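Local coordinates for protein NUDIX hydrolase (Alicyclobacillus acidocaldarius subsp. acidocaldarius, PDB 3QSJ) that probably hydrolyses phosphorus-containing acid anhydrides, as other Nudix hydrolases do, and binds calcium, with magnesium or manganese the likely working cofactors, at residues Asp23-Val28 with Trp179-Asp184; Val29-Thr34 with Ala172-Ala177; Ala67-Asp72 with Asp153-Leu158. All coordinates share one frame; numbering follows the deposited sequence. Where two conformers were deposited one is given.

Overall arrangement
Contacts 1 and 2 are successive lengths of one antiparallel pairing, strand 24-31 against strand 174-181, and they touch where Val28 meets Ala177. Contact 1 is mostly buried: a regular ladder with an indole-leucine stack on one face and aliphatic packing on the other. Contact 2 lies at the surface, where the ladder frays at a corner in the chain and an arginine-aspartate pair and waters replace much of the apolar packing. Contact 3 is buried but ionic, tying the loop before helix 72-87 to strand 151-160 of the same sheet. It lies across the chain's centre from contact 2, their own centres about 25 Å apart.

Contact 1 of 3, residues Asp23-Val28 with Trp179-Asp184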
loop_
_atom_site.group_PDB
_atom_site.type_symbol
_atom_site.label_atom_id
_atom_site.label_comp_id
_atom_site.label_asym_id
_atom_site.label_seq_id
_atom_site.Cartn_x
_atom_site.Cartn_y
_atom_site.Cartn_z
ATOM N N ASP A 23 9.399 -13.184 -12.988
ATOM C CA ASP A 23 9.626 -11.832 -12.509
ATOM C C ASP A 23 8.530 -11.477 -11.502
ATOM O O ASP A 23 7.390 -11.846 -11.712
ATOM C CB ASP A 23 9.590 -10.801 -13.652
ATOM C CG ASP A 23 10.730 -10.909 -14.660
ATOM O OD1 ASP A 23 11.832 -11.322 -14.261
ATOM O OD2 ASP A 23 10.507 -10.590 -15.842
ATOM N N ILE A 24 8.867 -10.670 -10.478
ATOM C CA ILE A 24 7.839 -10.206 -9.548
ATOM C C ILE A 24 6.976 -9.160 -10.253
ATOM O O ILE A 24 7.500 -8.261 -10.922
ATOM C CB ILE A 24 8.507 -9.621 -8.289
ATOM C CG1 ILE A 24 9.248 -10.738 -7.531
ATOM C CG2 ILE A 24 7.442 -8.934 -7.409
ATOM C CD1 ILE A 24 10.141 -10.327 -6.325
ATOM N N GLU A 25 5.664 -9.219 -10.011
ATOM C CA GLU A 25 4.706 -8.229 -10.482
ATOM C C GLU A 25 4.186 -7.510 -9.266
ATOM O O GLU A 25 4.161 -8.094 -8.191
ATOM C CB GLU A 25 3.547 -8.903 -11.228
ATOM C CG GLU A 25 4.088 -9.481 -12.513
ATOM C CD GLU A 25 3.171 -10.368 -13.309
ATOM O OE1 GLU A 25 2.008 -10.577 -12.879
ATOM O OE2 GLU A 25 3.620 -10.829 -14.392
ATOM N N VAL A 26 3.699 -6.272 -9.445
ATOM C CA VAL A 26 3.304 -5.406 -8.311
ATOM C C VAL A 26 2.098 -4.569 -8.717
ATOM O O VAL A 26 1.971 -4.263 -9.908
ATOM C CB VAL A 26 4.534 -4.532 -7.900
ATOM C CG1 VAL A 26 5.051 -3.636 -9.060
ATOM C CG2 VAL A 26 4.251 -3.721 -6.632
ATOM N N LEU A 27 1.241 -4.165 -7.751
ATOM C CA LEU A 27 0.092 -3.346 -8.053
ATOM C C LEU A 27 0.537 -1.889 -8.010
ATOM O O LEU A 27 1.073 -1.389 -6.989
ATOM C CB LEU A 27 -1.025 -3.556 -7.014
ATOM C CG LEU A 27 -1.895 -4.782 -7.194
ATOM C CD1 LEU A 27 -2.867 -4.887 -6.029
ATOM C CD2 LEU A 27 -2.718 -4.674 -8.519
ATOM N N VAL A 28 0.299 -1.203 -9.088
ATOM C CA VAL A 28 0.617 0.218 -9.095
ATOM C C VAL A 28 -0.617 0.945 -9.510
ATOM O O VAL A 28 -1.520 0.357 -10.128
ATOM C CB VAL A 28 1.832 0.581 -9.993
ATOM C CG1 VAL A 28 3.139 0.040 -9.405
ATOM C CG2 VAL A 28 1.633 0.104 -11.435
ATOM N N TRP A 179 -1.615 -4.721 -12.456
ATOM C CA TRP A 179 -0.515 -5.583 -12.033
ATOM C C TRP A 179 0.574 -5.428 -13.102
ATOM O O TRP A 179 0.389 -5.826 -14.279
ATOM C CB TRP A 179 -0.967 -7.051 -12.004
ATOM C CG TRP A 179 -1.727 -7.407 -10.773
ATOM C CD1 TRP A 179 -3.074 -7.629 -10.651
ATOM C CD2 TRP A 179 -1.152 -7.706 -9.503
ATOM N NE1 TRP A 179 -3.361 -8.128 -9.393
ATOM C CE2 TRP A 179 -2.196 -8.172 -8.663
ATOM C CE3 TRP A 179 0.166 -7.664 -8.998
ATOM C CZ2 TRP A 179 -1.967 -8.569 -7.339
ATOM C CZ3 TRP A 179 0.381 -8.082 -7.692
ATOM C CH2 TRP A 179 -0.695 -8.437 -6.860
ATOM N N THR A 180 1.729 -4.918 -12.703
ATOM C CA THR A 180 2.783 -4.771 -13.697
ATOM C C THR A 180 4.074 -5.464 -13.290
ATOM O O THR A 180 4.427 -5.430 -12.109
ATOM C CB THR A 180 3.070 -3.252 -13.975
ATOM O OG1 THR A 180 4.056 -3.144 -15.005
ATOM C CG2 THR A 180 3.558 -2.512 -12.734
ATOM N N PRO A 181 4.827 -6.078 -14.214
ATOM C CA PRO A 181 6.162 -6.564 -13.825
ATOM C C PRO A 181 6.943 -5.323 -13.330
ATOM O O PRO A 181 6.805 -4.238 -13.916
ATOM C CB PRO A 181 6.749 -7.068 -15.143
ATOM C CG PRO A 181 5.626 -7.272 -16.025
ATOM C CD PRO A 181 4.570 -6.299 -15.658
ATOM N N ALA A 182 7.678 -5.446 -12.221
ATOM C CA ALA A 182 8.440 -4.307 -11.631
ATOM C C ALA A 182 9.510 -3.769 -12.607
ATOM O O ALA A 182 9.711 -2.558 -12.686
ATOM C CB ALA A 182 9.069 -4.734 -10.303
ATOM N N ARG A 183 10.144 -4.665 -13.404
ATOM C CA ARG A 183 11.145 -4.291 -14.437
ATOM C C ARG A 183 10.563 -3.322 -15.500
ATOM O O ARG A 183 11.218 -2.316 -15.856
ATOM C CB ARG A 183 11.677 -5.574 -15.099
ATOM C CG ARG A 183 13.029 -5.423 -15.783
ATOM C CD ARG A 183 13.499 -6.756 -16.356
ATOM N NE ARG A 183 13.673 -7.784 -15.323
ATOM C CZ ARG A 183 14.825 -8.052 -14.713
ATOM N NH1 ARG A 183 14.888 -9.003 -13.791
ATOM N NH2 ARG A 183 15.925 -7.366 -15.021
ATOM N N ASP A 184 9.357 -3.654 -16.030
ATOM C CA ASP A 184 8.606 -2.887 -17.046
ATOM C C ASP A 184 8.410 -1.454 -16.555
ATOM O O ASP A 184 8.765 -0.500 -17.241
ATOM C CB ASP A 184 7.190 -3.497 -17.268
ATOM C CG ASP A 184 6.999 -4.566 -18.338
ATOM O OD1 ASP A 184 7.986 -5.257 -18.672
ATOM O OD2 ASP A 184 5.825 -4.767 -18.779
HETATM O O HOH W 1 12.494 -8.814 -12.209
HETATM O O HOH W 2 10.010 -7.606 -12.072
#
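Leu27 lies over one face of the Trp179 indole, its CD2 3.4 Å from the centroid of the five-membered ring and only 4° off the normal, a CH-pi contact; CG continues over the six-membered ring, while CD1 reaches only its CZ2 corner. At the edge, in the ring plane, comes the backbone N of Val26, and the carbonyl O of Glu25 also lies near that plane, beside CZ3. Trp179 sets CG anti to its carbonyl carbon (chi1 -81°), which carries the indole across to the neighbouring strand. Gly165 O accepts from NE1, and Arg17 makes a cation-pi contact with the ring.

Val26 and Thr180 form the hydrogen-bonded antiparallel pair, N to O at 2.9 Å in both directions. On their face of the sheet Val26 CG1 lies 4.1 Å from Thr180 CG2 and 4.3 Å from Ala182 CB. Beyond Pro181, the N-cap residue, Ala182 N donates to Ile24 O (3.1 Å, 171° at the hydrogen), tying the first turn of helix 182-190 to the strand. Farther out, Asp23 OD1 and Arg183 NH1 make a long salt bridge of 3.9 Å.

Strand 24-31 pairs here with strand 174-181, and with strands 7-18 and 42-48 as well; Val26 packs on Leu204 and Leu207 of helix 198-209 and on Phe44 of strand 42-48, while Leu27 and Trp179 rest on Pro167.

Contact 2 of 3, residues Val29-Thr34 with Ala172-Ala177; sequences VRRAKT and AELDAA
Val29 and Leu174 make the close apolar part of this contact: Leu174 CD1 reaches Val29 CB at 3.7 Å, its CD2 lies against Val29 CG2, and Ala177, the direct non-hydrogen-bonded partner of Val29, sets its CB against Val29 CG1. Leu174 holds CG anti to its carbonyl carbon, which swings both methyls across to the valine. Helix 72-87 adjoins this side, Glu86, a calcium ligand, touching both Val29 and Leu174.

Backbone bonds continue the pairing. Arg30 N donates to Ala176 O at 3.0 Å, and Asp175 N to Arg30 O at 2.9 Å. Ala32 N then donates to Glu173 O, also at 2.9 Å. Here the antiparallel ladder between strands 24-31 and 174-181 of the Nudix fold reaches its end: the chain turns a corner at Asp175, and just before it the side chain of Glu173, whose OE2 is bonded to a glycerol, lies about 6 Å from the calcium ion, nearest atoms compared.

The other side is polar and watery. Arg30 NE gives its N-H to the syn lone pair of Asp175 OD1 (3.0 Å, 166°), with the oxygen in the guanidinium plane and the carboxylate turned 65° from it. A bend at chi3 (62°) turns NE toward Asp175 OD1 after an extended start. One water links Arg30 NH2 to Asp175 O; two others donate to Asp175 OD2, one of them also to Arg31 O, the other accepting from both Lys33 N and Lys33 NZ. A leucine in place of Arg30 would probably leave Asp175 OD1 without its charged mate and the carboxylate freer to turn.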
loop_
_atom_site.group_PDB
_atom_site.type_symbol
_atom_site.label_atom_id
_atom_site.label_comp_id
_atom_site.label_asym_id
_atom_site.label_seq_id
_atom_site.Cartn_x
_atom_site.Cartn_y
_atom_site.Cartn_z
ATOM N N VAL A 29 -0.649 2.239 -9.205
ATOM C CA VAL A 29 -1.758 3.114 -9.613
ATOM C C VAL A 29 -1.197 4.391 -10.238
ATOM O O VAL A 29 -0.041 4.738 -9.989
ATOM C CB VAL A 29 -2.677 3.444 -8.426
ATOM C CG1 VAL A 29 -3.283 2.134 -7.837
ATOM C CG2 VAL A 29 -1.934 4.251 -7.346
ATOM N N ARG A 30 -2.002 5.100 -11.049
ATOM C CA ARG A 30 -1.529 6.390 -11.554
ATOM C C ARG A 30 -2.530 7.470 -11.180
ATOM O O ARG A 30 -3.716 7.308 -11.419
ATOM C CB ARG A 30 -1.336 6.351 -13.082
ATOM C CG ARG A 30 -0.906 7.751 -13.592
ATOM C CD ARG A 30 -0.558 7.744 -15.061
ATOM N NE ARG A 30 -1.692 7.361 -15.901
ATOM C CZ ARG A 30 -1.575 7.204 -17.210
ATOM N NH1 ARG A 30 -0.423 7.461 -17.813
ATOM N NH2 ARG A 30 -2.610 6.798 -17.929
ATOM N N ARG A 31 -2.050 8.553 -10.583
ATOM C CA ARG A 31 -2.875 9.745 -10.252
ATOM C C ARG A 31 -3.390 10.402 -11.512
ATOM O O ARG A 31 -2.637 10.610 -12.464
ATOM C CB ARG A 31 -2.058 10.757 -9.437
ATOM C CG ARG A 31 -1.626 10.166 -8.120
ATOM C CD ARG A 31 -0.610 11.043 -7.430
ATOM N NE ARG A 31 -1.263 12.221 -6.885
ATOM C CZ ARG A 31 -1.876 12.257 -5.707
ATOM N NH1 ARG A 31 -1.956 11.163 -4.959
ATOM N NH2 ARG A 31 -2.441 13.374 -5.284
ATOM N N ALA A 32 -4.689 10.703 -11.549
ATOM C CA ALA A 32 -5.305 11.354 -12.714
ATOM C C ALA A 32 -4.653 12.743 -12.997
ATOM O O ALA A 32 -4.195 13.420 -12.074
ATOM C CB ALA A 32 -6.797 11.542 -12.464
ATOM N N LYS A 33 -4.683 13.173 -14.272
ATOM C CA LYS A 33 -4.136 14.451 -14.725
ATOM C C LYS A 33 -4.933 15.602 -14.074
ATOM O O LYS A 33 -4.436 16.714 -13.980
ATOM C CB LYS A 33 -4.213 14.531 -16.259
ATOM C CG LYS A 33 -3.267 13.586 -16.996
ATOM C CD LYS A 33 -3.292 13.866 -18.499
ATOM C CE LYS A 33 -4.049 12.859 -19.331
ATOM N NZ LYS A 33 -5.493 12.760 -18.965
ATOM N N THR A 34 -6.150 15.296 -13.583
ATOM C CA THR A 34 -7.045 16.242 -12.914
ATOM C C THR A 34 -6.734 16.506 -11.446
ATOM O O THR A 34 -7.293 17.449 -10.884
ATOM C CB THR A 34 -8.512 15.871 -13.113
ATOM O OG1 THR A 34 -8.684 14.564 -12.562
ATOM C CG2 THR A 34 -8.946 15.950 -14.584
ATOM N N ALA A 172 -12.580 9.325 -9.327
ATOM C CA ALA A 172 -11.722 9.950 -10.344
ATOM C C ALA A 172 -10.277 10.254 -9.953
ATOM O O ALA A 172 -9.514 10.670 -10.821
ATOM C CB ALA A 172 -12.404 11.221 -10.866
ATOM N N GLU A 173 -9.876 10.004 -8.691
ATOM C CA GLU A 173 -8.520 10.320 -8.248
ATOM C C GLU A 173 -7.415 9.605 -8.983
ATOM O O GLU A 173 -6.388 10.228 -9.284
ATOM C CB GLU A 173 -8.400 10.139 -6.743
ATOM C CG GLU A 173 -8.851 11.444 -6.094
ATOM C CD GLU A 173 -9.509 11.399 -4.735
ATOM O OE1 GLU A 173 -10.556 12.066 -4.576
ATOM O OE2 GLU A 173 -8.944 10.767 -3.815
ATOM N N LEU A 174 -7.652 8.309 -9.322
ATOM C CA LEU A 174 -6.658 7.506 -10.054
ATOM C C LEU A 174 -7.210 7.249 -11.446
ATOM O O LEU A 174 -8.402 7.037 -11.569
ATOM C CB LEU A 174 -6.434 6.146 -9.313
ATOM C CG LEU A 174 -5.939 6.276 -7.886
ATOM C CD1 LEU A 174 -5.852 4.934 -7.197
ATOM C CD2 LEU A 174 -4.601 7.054 -7.846
ATOM N N ASP A 175 -6.393 7.279 -12.476
ATOM C CA ASP A 175 -6.967 6.960 -13.778
ATOM C C ASP A 175 -6.580 5.570 -14.257
ATOM O O ASP A 175 -6.946 5.180 -15.365
ATOM C CB ASP A 175 -6.674 8.038 -14.796
ATOM C CG ASP A 175 -5.199 8.237 -15.114
ATOM O OD1 ASP A 175 -4.365 7.407 -14.649
ATOM O OD2 ASP A 175 -4.885 9.171 -15.886
ATOM N N ALA A 176 -5.729 4.892 -13.488
ATOM C CA ALA A 176 -5.307 3.546 -13.886
ATOM C C ALA A 176 -4.813 2.787 -12.679
ATOM O O ALA A 176 -4.423 3.389 -11.683
ATOM C CB ALA A 176 -4.198 3.646 -14.916
ATOM N N ALA A 177 -4.902 1.462 -12.761
ATOM C CA ALA A 177 -4.420 0.569 -11.703
ATOM C C ALA A 177 -4.234 -0.761 -12.351
ATOM O O ALA A 177 -5.120 -1.216 -13.094
ATOM C CB ALA A 177 -5.435 0.461 -10.591
HETATM O O HOH W 3 -4.874 5.813 -17.625
HETATM O O HOH W 4 -2.616 10.350 -15.324
HETATM O O HOH W 5 -6.119 11.398 -16.071
#

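Contact 3 of 3, residues Ala67-Asp72 with Asp153-Leu158; sequences AEDDDD and DTRFFL
Arg155 drives its guanidinium into a cluster of three aspartates, Asp69, Asp71 and Asp72, and most of the contact is this salt-bridge network. Asp71 is gripped end-on by two nitrogens: NH1 donates to OD1 and NH2 to OD2, each 2.9 Å. The grip is not coplanar, since guanidinium and carboxylate are turned 60° apart and NH1 meets OD1 from above the carboxylate plane. NH1 also donates to Asp72 OD1 at 2.8 Å, again from above that carboxylate, and therefore serves two acids at once. Asp69 OD2 adds charge alone: it lies 4.0 Å from Arg155 NH1, well out of the guanidinium plane. The arginine reaches all three by bends at chi2 and chi3 (67° and 50°), which fold its chain past Asp72, leaving CG and CD both 3.4 Å from Asp72 OD1.

Hydrogen bonds within the loop hold the acids in place. Asp72 OD2 accepts from two backbone amides, Glu68 N at 2.8 Å and Asp69 N at 2.9 Å. A type I turn from Asp69 to Asp72 is closed by Asp72 N donating to Asp69 O. With OD2 held by the loop amides and by Arg138, and OD1 given to Arg155, both oxygens of Asp72 are engaged.

Van der Waals contact comes from Phe157, whose CZ approaches Asp72 O at 3.6 Å.

Arg138 of strand 137-143 forms salt bridges with Asp69 and Asp72, so its charge and that of Arg155 are probably balanced by the same acids. Strand 151-160 lies between strands 7-18 and 137-143, and Arg155 and Phe157 both pack on Leu75 of helix 72-87, joining the start of that helix to the sheet.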
loop_
_atom_site.group_PDB
_atom_site.type_symbol
_atom_site.label_atom_id
_atom_site.label_comp_id
_atom_site.label_asym_id
_atom_site.label_seq_id
_atom_site.Cartn_x
_atom_site.Cartn_y
_atom_site.Cartn_z
ATOM N N ALA A 67 8.910 -4.945 12.058
ATOM C CA ALA A 67 8.436 -3.775 12.807
ATOM C C ALA A 67 9.580 -3.369 13.731
ATOM O O ALA A 67 10.242 -4.244 14.273
ATOM C CB ALA A 67 7.207 -4.117 13.637
ATOM N N GLU A 68 9.849 -2.058 13.864
ATOM C CA GLU A 68 10.928 -1.564 14.730
ATOM C C GLU A 68 10.343 -0.461 15.627
ATOM O O GLU A 68 10.985 -0.098 16.590
ATOM C CB GLU A 68 12.013 -0.844 13.909
ATOM C CG GLU A 68 12.704 -1.603 12.789
ATOM C CD GLU A 68 13.695 -0.726 12.039
ATOM O OE1 GLU A 68 14.140 0.306 12.592
ATOM O OE2 GLU A 68 14.077 -1.107 10.910
ATOM N N ASP A 69 9.182 0.111 15.292
ATOM C CA ASP A 69 8.669 1.230 16.081
ATOM C C ASP A 69 7.239 1.026 16.557
ATOM O O ASP A 69 6.485 0.251 15.960
ATOM C CB ASP A 69 8.777 2.497 15.203
ATOM C CG ASP A 69 10.184 2.914 14.845
ATOM O OD1 ASP A 69 10.975 3.176 15.762
ATOM O OD2 ASP A 69 10.477 3.039 13.661
ATOM N N ASP A 70 6.853 1.734 17.648
ATOM C CA ASP A 70 5.519 1.521 18.209
ATOM C C ASP A 70 4.392 1.877 17.301
ATOM O O ASP A 70 3.283 1.336 17.461
ATOM C CB ASP A 70 5.364 2.188 19.576
ATOM C CG ASP A 70 6.261 1.555 20.657
ATOM O OD1 ASP A 70 6.542 0.326 20.566
ATOM O OD2 ASP A 70 6.657 2.275 21.585
ATOM N N ASP A 71 4.668 2.764 16.309
ATOM C CA ASP A 71 3.638 3.153 15.346
ATOM C C ASP A 71 3.568 2.265 14.080
ATOM O O ASP A 71 2.695 2.463 13.257
ATOM C CB ASP A 71 3.798 4.638 14.995
ATOM C CG ASP A 71 5.125 4.999 14.347
ATOM O OD1 ASP A 71 6.070 4.162 14.405
ATOM O OD2 ASP A 71 5.202 6.089 13.721
ATOM N N ASP A 72 4.424 1.242 13.964
ATOM C CA ASP A 72 4.387 0.345 12.792
ATOM C C ASP A 72 3.049 -0.366 12.642
ATOM O O ASP A 72 2.518 -0.398 11.534
ATOM C CB ASP A 72 5.573 -0.643 12.797
ATOM C CG ASP A 72 6.810 -0.008 12.199
ATOM O OD1 ASP A 72 6.665 0.822 11.226
ATOM O OD2 ASP A 72 7.932 -0.324 12.681
ATOM N N ASP A 153 6.143 11.624 5.893
ATOM C CA ASP A 153 7.078 10.695 6.540
ATOM C C ASP A 153 6.374 9.383 6.320
ATOM O O ASP A 153 5.368 9.095 6.991
ATOM C CB ASP A 153 7.170 11.046 8.015
ATOM C CG ASP A 153 8.077 10.160 8.826
ATOM O OD1 ASP A 153 8.418 9.069 8.355
ATOM O OD2 ASP A 153 8.445 10.565 9.932
ATOM N N THR A 154 6.810 8.637 5.292
ATOM C CA THR A 154 6.035 7.492 4.795
ATOM C C THR A 154 6.632 6.151 5.150
ATOM O O THR A 154 7.830 5.935 4.918
ATOM C CB THR A 154 5.935 7.610 3.276
ATOM O OG1 THR A 154 5.363 8.899 2.943
ATOM C CG2 THR A 154 5.044 6.448 2.665
ATOM N N ARG A 155 5.802 5.266 5.708
ATOM C CA ARG A 155 6.196 3.919 6.119
ATOM C C ARG A 155 5.800 2.990 4.986
ATOM O O ARG A 155 4.652 2.999 4.584
ATOM C CB ARG A 155 5.481 3.512 7.411
ATOM C CG ARG A 155 6.296 2.533 8.300
ATOM C CD ARG A 155 7.582 3.136 8.930
ATOM N NE ARG A 155 7.336 4.412 9.590
ATOM C CZ ARG A 155 7.092 4.579 10.904
ATOM N NH1 ARG A 155 7.040 3.525 11.723
ATOM N NH2 ARG A 155 6.855 5.782 11.390
ATOM N N PHE A 156 6.721 2.172 4.486
ATOM C CA PHE A 156 6.437 1.262 3.372
ATOM C C PHE A 156 6.332 -0.208 3.922
ATOM O O PHE A 156 7.192 -0.688 4.652
ATOM C CB PHE A 156 7.629 1.289 2.357
ATOM C CG PHE A 156 7.586 2.523 1.485
ATOM C CD1 PHE A 156 7.105 2.449 0.190
ATOM C CD2 PHE A 156 7.892 3.776 2.012
ATOM C CE1 PHE A 156 6.981 3.617 -0.617
ATOM C CE2 PHE A 156 7.762 4.950 1.205
ATOM C CZ PHE A 156 7.294 4.850 -0.081
ATOM N N PHE A 157 5.303 -0.907 3.486
ATOM C CA PHE A 157 5.047 -2.284 3.848
ATOM C C PHE A 157 4.924 -3.082 2.576
ATOM O O PHE A 157 4.401 -2.590 1.534
ATOM C CB PHE A 157 3.734 -2.408 4.680
ATOM C CG PHE A 157 3.911 -1.761 6.023
ATOM C CD1 PHE A 157 4.500 -2.462 7.079
ATOM C CD2 PHE A 157 3.485 -0.458 6.238
ATOM C CE1 PHE A 157 4.648 -1.855 8.336
ATOM C CE2 PHE A 157 3.664 0.154 7.486
ATOM C CZ PHE A 157 4.354 -0.515 8.484
ATOM N N LEU A 158 5.311 -4.335 2.694
ATOM C CA LEU A 158 5.204 -5.286 1.586
ATOM C C LEU A 158 4.246 -6.435 1.993
ATOM O O LEU A 158 4.292 -6.876 3.143
ATOM C CB LEU A 158 6.624 -5.880 1.357
ATOM C CG LEU A 158 6.742 -6.895 0.228
ATOM C CD1 LEU A 158 6.764 -6.139 -1.143
ATOM C CD2 LEU A 158 8.097 -7.654 0.326
#